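Local coordinates for protein PTS system, IIA component (Enterococcus faecalis, PDB 3BED) that probably acts as a phosphoryl-transfer subunit of a mannose/sorbose-type sugar phosphotransferase system, passing phosphate along the relay that drives sugar uptake, at residues K7-S12 / T64-D69; A35-T40 / A50-I55. One frame throughout, in Å; residues are numbered along the deposited sequence.

Contact 1: residues K7-S12 / T64-D69; sequences KLILMS and TLVLAD
L65 N gives its hydrogen to K7 O at 2.7 Å, the first of five backbone bonds between two parallel strands. I9 lies across from V66 and bonds to the residues on either side of it: I9 N reaches L65 O and I9 O takes L67 N. M11 repeats the pattern one step on, with M11 N on L67 O and M11 O on D69 N. CA hydrogens of T64, V66 and A68 also approach the carbonyl oxygens of 7-12.

On one face, I9 CD1 rests on T64 CG2 at 3.7 Å, and M11 SE lies 3.7 Å from V66 CG1. CG1 of V66 is trans to its own backbone N (chi1 170°), which turns it toward M11. L52, I55 and L56 of helix 44-59 cover I9, while A79 of helix 74-82 touches M11 and V66. On the other face, L10 and L67 run side by side in the same direction, with L10 CD2 3.6 Å from L67 CB.

Past the last bridge, D69 OD2 comes within 3.3 Å of S12 CB. D69 OD2 accepts a hydrogen bond from H13 N, and S12 OG accepts from A17 N, at helix 16-28. D69 also packs on L97 of the second subunit. T64 OG1 bonds to V62 O. The backbone groups of K7, I9 and M11 that face strand 64-68 are thus matched across this pair, between two apolar layers. L8, L10 and S12 make their backbone bonds to A35 and V37 of strand 35-39 instead. This is the centre of a parallel alpha/beta sheet, and S12 and D69 lie together at the C-terminal ends of its two strands.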
ATOM      1  N   LYS A   7      -3.078  19.695   3.942  1.00 21.01           N
ATOM      2  CA  LYS A   7      -2.722  18.750   4.993  1.00 21.97           C
ATOM      3  C   LYS A   7      -2.997  17.301   4.527  1.00 22.09           C
ATOM      4  O   LYS A   7      -3.935  17.055   3.740  1.00 23.40           O
ATOM      5  CB  LYS A   7      -3.478  19.035   6.277  1.00 22.22           C
ATOM      6  CG  LYS A   7      -3.101  20.435   6.855  1.00 25.87           C
ATOM      7  CD  LYS A   7      -1.739  20.396   7.577  1.00 27.81           C
ATOM      8  CE  LYS A   7      -1.223  21.798   7.897  1.00 29.26           C
ATOM      9  NZ  LYS A   7       0.260  21.870   7.844  1.00 34.39           N
ATOM     10  N   LEU A   8      -2.148  16.382   4.977  1.00 19.61           N
ATOM     11  CA  LEU A   8      -2.305  14.949   4.629  1.00 19.16           C
ATOM     12  C   LEU A   8      -2.716  14.129   5.826  1.00 17.85           C
ATOM     13  O   LEU A   8      -2.252  14.355   6.976  1.00 17.97           O
ATOM     14  CB  LEU A   8      -1.017  14.371   4.051  1.00 19.40           C
ATOM     15  CG  LEU A   8      -0.488  15.039   2.795  1.00 21.32           C
ATOM     16  CD1 LEU A   8       0.837  14.358   2.443  1.00 23.94           C
ATOM     17  CD2 LEU A   8      -1.471  14.956   1.637  1.00 23.86           C
ATOM     18  N   ILE A   9      -3.586  13.155   5.554  1.00 17.63           N
ATOM     19  CA  ILE A   9      -4.026  12.208   6.578  1.00 17.00           C
ATOM     20  C   ILE A   9      -3.966  10.847   5.895  1.00 17.82           C
ATOM     21  O   ILE A   9      -4.567  10.673   4.835  1.00 18.48           O
ATOM     22  CB  ILE A   9      -5.458  12.483   7.048  1.00 16.88           C
ATOM     23  CG1 ILE A   9      -5.594  13.922   7.598  1.00 17.80           C
ATOM     24  CG2 ILE A   9      -5.853  11.410   8.131  1.00 17.91           C
ATOM     25  CD1 ILE A   9      -7.002  14.328   7.989  1.00 18.61           C
ATOM     26  N   LEU A  10      -3.314   9.881   6.513  1.00 16.66           N
ATOM     27  CA  LEU A  10      -3.377   8.491   5.972  1.00 17.07           C
ATOM     28  C   LEU A  10      -4.218   7.681   6.923  1.00 17.01           C
ATOM     29  O   LEU A  10      -4.030   7.762   8.124  1.00 17.49           O
ATOM     30  CB  LEU A  10      -1.960   7.867   5.861  1.00 17.55           C
ATOM     31  CG  LEU A  10      -0.837   8.672   5.169  1.00 19.65           C
ATOM     32  CD1 LEU A  10       0.390   7.803   5.023  1.00 20.89           C
ATOM     33  CD2 LEU A  10      -1.295   9.192   3.823  1.00 20.03           C
HETATM   34  N   MSE A  11      -5.128   6.873   6.378  1.00 17.33           N
HETATM   35  CA  MSE A  11      -6.073   6.131   7.206  1.00 17.29           C
HETATM   36  C   MSE A  11      -6.122   4.712   6.753  1.00 16.46           C
HETATM   37  O   MSE A  11      -6.173   4.428   5.544  1.00 16.62           O
HETATM   38  CB  MSE A  11      -7.506   6.696   7.064  1.00 18.57           C
HETATM   39  CG  MSE A  11      -7.633   8.122   7.469  1.00 17.24           C
HETATM   40 SE   MSE A  11      -9.527   8.664   7.520  0.75 22.74          SE
HETATM   41  CE  MSE A  11     -10.149   7.657   8.938  1.00 17.99           C
ATOM     42  N   SER A  12      -6.161   3.807   7.737  1.00 15.37           N
ATOM     43  CA  SER A  12      -6.271   2.394   7.354  1.00 15.33           C
ATOM     44  C   SER A  12      -6.875   1.523   8.411  1.00 15.80           C
ATOM     45  O   SER A  12      -6.931   1.916   9.590  1.00 16.81           O
ATOM     46  CB  SER A  12      -4.889   1.772   7.024  1.00 15.65           C
ATOM     47  OG  SER A  12      -4.060   1.607   8.172  1.00 16.03           O
ATOM     48  N   THR A  64      -7.370  19.670   2.795  1.00 20.58           N
ATOM     49  CA  THR A  64      -6.891  18.429   3.390  1.00 20.96           C
ATOM     50  C   THR A  64      -7.155  17.256   2.479  1.00 20.73           C
ATOM     51  O   THR A  64      -8.212  17.198   1.853  1.00 20.70           O
ATOM     52  CB  THR A  64      -7.623  18.181   4.717  1.00 21.06           C
ATOM     53  OG1 THR A  64      -7.297  19.237   5.646  1.00 21.02           O
ATOM     54  CG2 THR A  64      -7.185  16.834   5.313  1.00 22.19           C
ATOM     55  N   LEU A  65      -6.203  16.320   2.378  1.00 20.51           N
ATOM     56  CA  LEU A  65      -6.431  15.102   1.608  0.50 20.44           C
ATOM     57  C   LEU A  65      -6.241  13.902   2.502  1.00 19.97           C
ATOM     58  O   LEU A  65      -5.215  13.776   3.190  1.00 19.42           O
ATOM     59  CB  LEU A  65      -5.423  15.037   0.484  0.50 20.78           C
ATOM     60  CG  LEU A  65      -5.514  13.900  -0.507  0.50 22.54           C
ATOM     61  CD1 LEU A  65      -6.913  13.692  -1.029  0.50 19.04           C
ATOM     62  CD2 LEU A  65      -4.589  14.248  -1.653  0.50 22.78           C
ATOM     63  N   VAL A  66      -7.233  13.028   2.480  1.00 19.02           N
ATOM     64  CA  VAL A  66      -7.126  11.731   3.144  1.00 17.84           C
ATOM     65  C   VAL A  66      -6.714  10.730   2.069  1.00 17.38           C
ATOM     66  O   VAL A  66      -7.325  10.674   0.988  1.00 17.89           O
ATOM     67  CB  VAL A  66      -8.489  11.246   3.716  1.00 16.78           C
ATOM     68  CG1 VAL A  66      -8.387   9.793   4.168  1.00 18.51           C
ATOM     69  CG2 VAL A  66      -8.883  12.112   4.931  1.00 18.04           C
ATOM     70  N   LEU A  67      -5.681   9.949   2.356  1.00 17.62           N
ATOM     71  CA  LEU A  67      -5.329   8.784   1.518  1.00 16.68           C
ATOM     72  C   LEU A  67      -5.775   7.587   2.322  1.00 16.12           C
ATOM     73  O   LEU A  67      -5.203   7.330   3.401  1.00 14.61           O
ATOM     74  CB  LEU A  67      -3.830   8.708   1.292  1.00 17.55           C
ATOM     75  CG  LEU A  67      -3.227   9.936   0.586  1.00 18.38           C
ATOM     76  CD1 LEU A  67      -1.795   9.685   0.148  1.00 20.10           C
ATOM     77  CD2 LEU A  67      -4.115  10.419  -0.598  1.00 22.36           C
ATOM     78  N   ALA A  68      -6.798   6.878   1.833  1.00 14.44           N
ATOM     79  CA  ALA A  68      -7.394   5.754   2.615  1.00 14.44           C
ATOM     80  C   ALA A  68      -6.951   4.447   2.013  1.00 13.38           C
ATOM     81  O   ALA A  68      -6.769   4.342   0.759  1.00 15.16           O
ATOM     82  CB  ALA A  68      -8.963   5.838   2.527  1.00 15.35           C
ATOM     83  N   ASP A  69      -6.841   3.440   2.865  1.00 13.85           N
ATOM     84  CA  ASP A  69      -6.394   2.140   2.354  1.00 14.76           C
ATOM     85  C   ASP A  69      -7.308   1.518   1.318  1.00 15.87           C
ATOM     86  O   ASP A  69      -6.815   1.061   0.305  1.00 17.39           O
ATOM     87  CB  ASP A  69      -6.091   1.128   3.480  1.00 15.30           C
ATOM     88  CG  ASP A  69      -7.289   0.843   4.405  1.00 14.64           C
ATOM     89  OD1 ASP A  69      -8.358   1.515   4.291  1.00 15.64           O
ATOM     90  OD2 ASP A  69      -7.095  -0.018   5.322  1.00 17.37           O
TER

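Contact 2: residues A35-T40 / A50-I55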
ATOM      1  N   ALA A  35      -1.081  13.241   9.395  1.00 20.11           N
ATOM      2  CA  ALA A  35      -1.779  12.646  10.543  1.00 19.40           C
ATOM      3  C   ALA A  35      -2.169  11.233  10.141  1.00 20.24           C
ATOM      4  O   ALA A  35      -2.176  10.906   8.958  1.00 20.07           O
ATOM      5  CB  ALA A  35      -3.009  13.464  10.893  1.00 20.19           C
ATOM      6  N   ILE A  36      -2.425  10.396  11.141  1.00 18.78           N
ATOM      7  CA  ILE A  36      -2.740   8.984  10.868  1.00 19.13           C
ATOM      8  C   ILE A  36      -3.980   8.604  11.627  1.00 19.17           C
ATOM      9  O   ILE A  36      -4.135   8.981  12.793  1.00 19.17           O
ATOM     10  CB  ILE A  36      -1.579   8.060  11.395  1.00 20.24           C
ATOM     11  CG1 ILE A  36      -0.240   8.372  10.685  1.00 19.71           C
ATOM     12  CG2 ILE A  36      -1.948   6.617  11.277  1.00 19.99           C
ATOM     13  CD1 ILE A  36      -0.264   8.131   9.136  1.00 21.48           C
ATOM     14  N   VAL A  37      -4.868   7.850  10.980  1.00 18.62           N
ATOM     15  CA  VAL A  37      -5.927   7.089  11.693  1.00 18.08           C
ATOM     16  C   VAL A  37      -5.692   5.603  11.468  1.00 18.37           C
ATOM     17  O   VAL A  37      -5.680   5.125  10.307  1.00 18.75           O
ATOM     18  CB  VAL A  37      -7.336   7.429  11.210  1.00 19.12           C
ATOM     19  CG1 VAL A  37      -8.400   6.555  11.949  1.00 19.38           C
ATOM     20  CG2 VAL A  37      -7.602   8.924  11.377  1.00 18.61           C
ATOM     21  N   SER A  38      -5.488   4.913  12.582  1.00 18.72           N
ATOM     22  CA  SER A  38      -5.278   3.471  12.633  1.00 19.71           C
ATOM     23  C   SER A  38      -6.516   2.860  13.260  1.00 19.40           C
ATOM     24  O   SER A  38      -6.742   2.996  14.494  1.00 22.67           O
ATOM     25  CB  SER A  38      -4.068   3.176  13.523  1.00 21.04           C
ATOM     26  OG  SER A  38      -2.883   3.642  12.875  1.00 22.10           O
HETATM   27  N   MSE A  39      -7.376   2.258  12.438  1.00 19.31           N
HETATM   28  CA  MSE A  39      -8.605   1.680  12.990  1.00 18.74           C
HETATM   29  C   MSE A  39      -8.307   0.292  13.522  1.00 18.03           C
HETATM   30  O   MSE A  39      -8.014  -0.631  12.769  1.00 17.41           O
HETATM   31  CB  MSE A  39      -9.716   1.578  11.930  1.00 19.41           C
HETATM   32  CG  MSE A  39     -10.990   0.983  12.541  1.00 18.95           C
HETATM   33 SE   MSE A  39     -12.378   0.706  11.207  0.75 22.64          SE
HETATM   34  CE  MSE A  39     -11.614  -0.786  10.394  1.00 21.14           C
ATOM     35  N   THR A  40      -8.386   0.120  14.817  1.00 17.26           N
ATOM     36  CA  THR A  40      -8.098  -1.191  15.381  1.00 19.67           C
ATOM     37  C   THR A  40      -9.336  -2.081  15.342  1.00 19.46           C
ATOM     38  O   THR A  40     -10.444  -1.628  14.975  1.00 18.16           O
ATOM     39  CB  THR A  40      -7.671  -1.063  16.835  1.00 20.22           C
ATOM     40  OG1 THR A  40      -8.790  -0.647  17.603  1.00 22.19           O
ATOM     41  CG2 THR A  40      -6.528  -0.056  16.960  1.00 21.59           C
ATOM     42  N   ALA A  50     -14.517   9.230  15.607  1.00 20.61           N
ATOM     43  CA  ALA A  50     -13.998  10.124  16.628  1.00 20.84           C
ATOM     44  C   ALA A  50     -12.512  10.408  16.371  1.00 20.82           C
ATOM     45  O   ALA A  50     -12.046  11.540  16.561  1.00 21.53           O
ATOM     46  CB  ALA A  50     -14.201   9.544  18.039  1.00 21.59           C
ATOM     47  N   LYS A  51     -11.760   9.402  15.928  1.00 19.31           N
ATOM     48  CA  LYS A  51     -10.326   9.608  15.671  1.00 19.22           C
ATOM     49  C   LYS A  51     -10.133  10.596  14.526  1.00 19.29           C
ATOM     50  O   LYS A  51      -9.294  11.497  14.623  1.00 20.05           O
ATOM     51  CB  LYS A  51      -9.640   8.291  15.347  1.00 20.34           C
ATOM     52  CG  LYS A  51      -9.429   7.422  16.575  1.00 18.70           C
ATOM     53  CD  LYS A  51      -8.746   6.118  16.159  1.00 21.51           C
ATOM     54  CE  LYS A  51      -8.395   5.272  17.369  1.00 23.33           C
ATOM     55  NZ  LYS A  51      -7.564   4.036  17.024  1.00 23.16           N
ATOM     56  N   LEU A  52     -10.886  10.425  13.433  1.00 17.59           N
ATOM     57  CA  LEU A  52     -10.739  11.392  12.350  1.00 18.28           C
ATOM     58  C   LEU A  52     -11.239  12.780  12.807  1.00 19.51           C
ATOM     59  O   LEU A  52     -10.652  13.812  12.445  1.00 19.03           O
ATOM     60  CB  LEU A  52     -11.517  10.964  11.114  1.00 18.14           C
ATOM     61  CG  LEU A  52     -11.418  11.866   9.901  1.00 17.63           C
ATOM     62  CD1 LEU A  52      -9.963  12.075   9.475  1.00 18.11           C
ATOM     63  CD2 LEU A  52     -12.265  11.347   8.741  1.00 17.93           C
ATOM     64  N   ALA A  53     -12.322  12.799  13.574  1.00 20.24           N
ATOM     65  CA  ALA A  53     -12.920  14.103  13.970  1.00 20.69           C
ATOM     66  C   ALA A  53     -11.903  14.908  14.796  1.00 22.25           C
ATOM     67  O   ALA A  53     -11.800  16.127  14.619  1.00 22.81           O
ATOM     68  CB  ALA A  53     -14.186  13.902  14.792  1.00 20.72           C
ATOM     69  N   ALA A  54     -11.141  14.224  15.660  1.00 21.51           N
ATOM     70  CA  ALA A  54     -10.153  14.920  16.501  1.00 22.80           C
ATOM     71  C   ALA A  54      -9.109  15.631  15.650  1.00 23.11           C
ATOM     72  O   ALA A  54      -8.702  16.765  15.962  1.00 24.10           O
ATOM     73  CB  ALA A  54      -9.519  13.959  17.446  1.00 22.44           C
ATOM     74  N   ILE A  55      -8.674  14.980  14.575  1.00 21.60           N
ATOM     75  CA  ILE A  55      -7.700  15.547  13.662  1.00 22.14           C
ATOM     76  C   ILE A  55      -8.309  16.690  12.852  1.00 21.85           C
ATOM     77  O   ILE A  55      -7.728  17.785  12.747  1.00 22.56           O
ATOM     78  CB  ILE A  55      -7.217  14.455  12.702  1.00 22.48           C
ATOM     79  CG1 ILE A  55      -6.422  13.400  13.490  1.00 22.65           C
ATOM     80  CG2 ILE A  55      -6.382  15.061  11.579  1.00 23.51           C
ATOM     81  CD1 ILE A  55      -6.218  12.098  12.722  1.00 22.43           C
TER
HETATM   82  O   HOH W   1      -5.323   6.211  15.474  1.00 19.10           O
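V37 and I55 carry the apolar part of this contact: V37 CG2 lies 3.7 Å from I55 CD1, and the two side chains cross at a slant. The same I55 CD1 reaches I36 O, while I55 CG2 sits 3.8 Å from A35 CB. One isoleucine therefore covers three successive strand residues. The two methyls of V37 divide their work. CG1 points opposite the backbone N (chi1 178°) and meets K51 CB at 4.0 Å. CG2 turns to I55 and to CA of L52. Behind this layer, I55 also touches I9 and V37 touches M11, both on strand 7-13. L52 continues inward to V78 and A82 of helix 74-82.

The polar part belongs to K51. Its chain is fully extended beyond CG and runs from the helix to the strand end. There K51 NZ donates to S38 O at 2.9 Å, with a C=O...N angle of 163°. A water accepts from S38 N at 3.2 Å and, weakly, from K51 NZ. The ammonium also forms a salt bridge with D43 OD2, an oxygen that takes T40 N as well.

The strand and the helix run nearly antiparallel, at 170°, as expected where a helix returns along a parallel sheet. Helix 44-59 leads on to strand 64-68, so this is the strand-to-helix half of a right-handed beta-alpha-beta crossover. The methyl contacts lie toward the start of strand 35-39. At its far end the lysine gives the backbone of S38 a charged partner, and D43 probably balances that charge.

How the contacts relate
Strand 7-13 comes first and supplies one side of contact 1. The chain then passes through helix 16-28 to strand 35-39, which lies beside strand 7-13. Contact 2 closes a short loop, bringing helix 44-59 back over 35-40 with nine residues between its segments. Strand 64-68 follows and closes the longer loop of contact 1 from the other side of strand 7-13. Contact 2 is therefore nested inside contact 1. The centres are 10 Å apart, and the two contacts meet directly: L10 N is 2.9 Å from A35 O, and M11 CE packs on V37 CB. Together they join three neighbouring strands and lay helix 44-59 over strands 35-39 and 7-13.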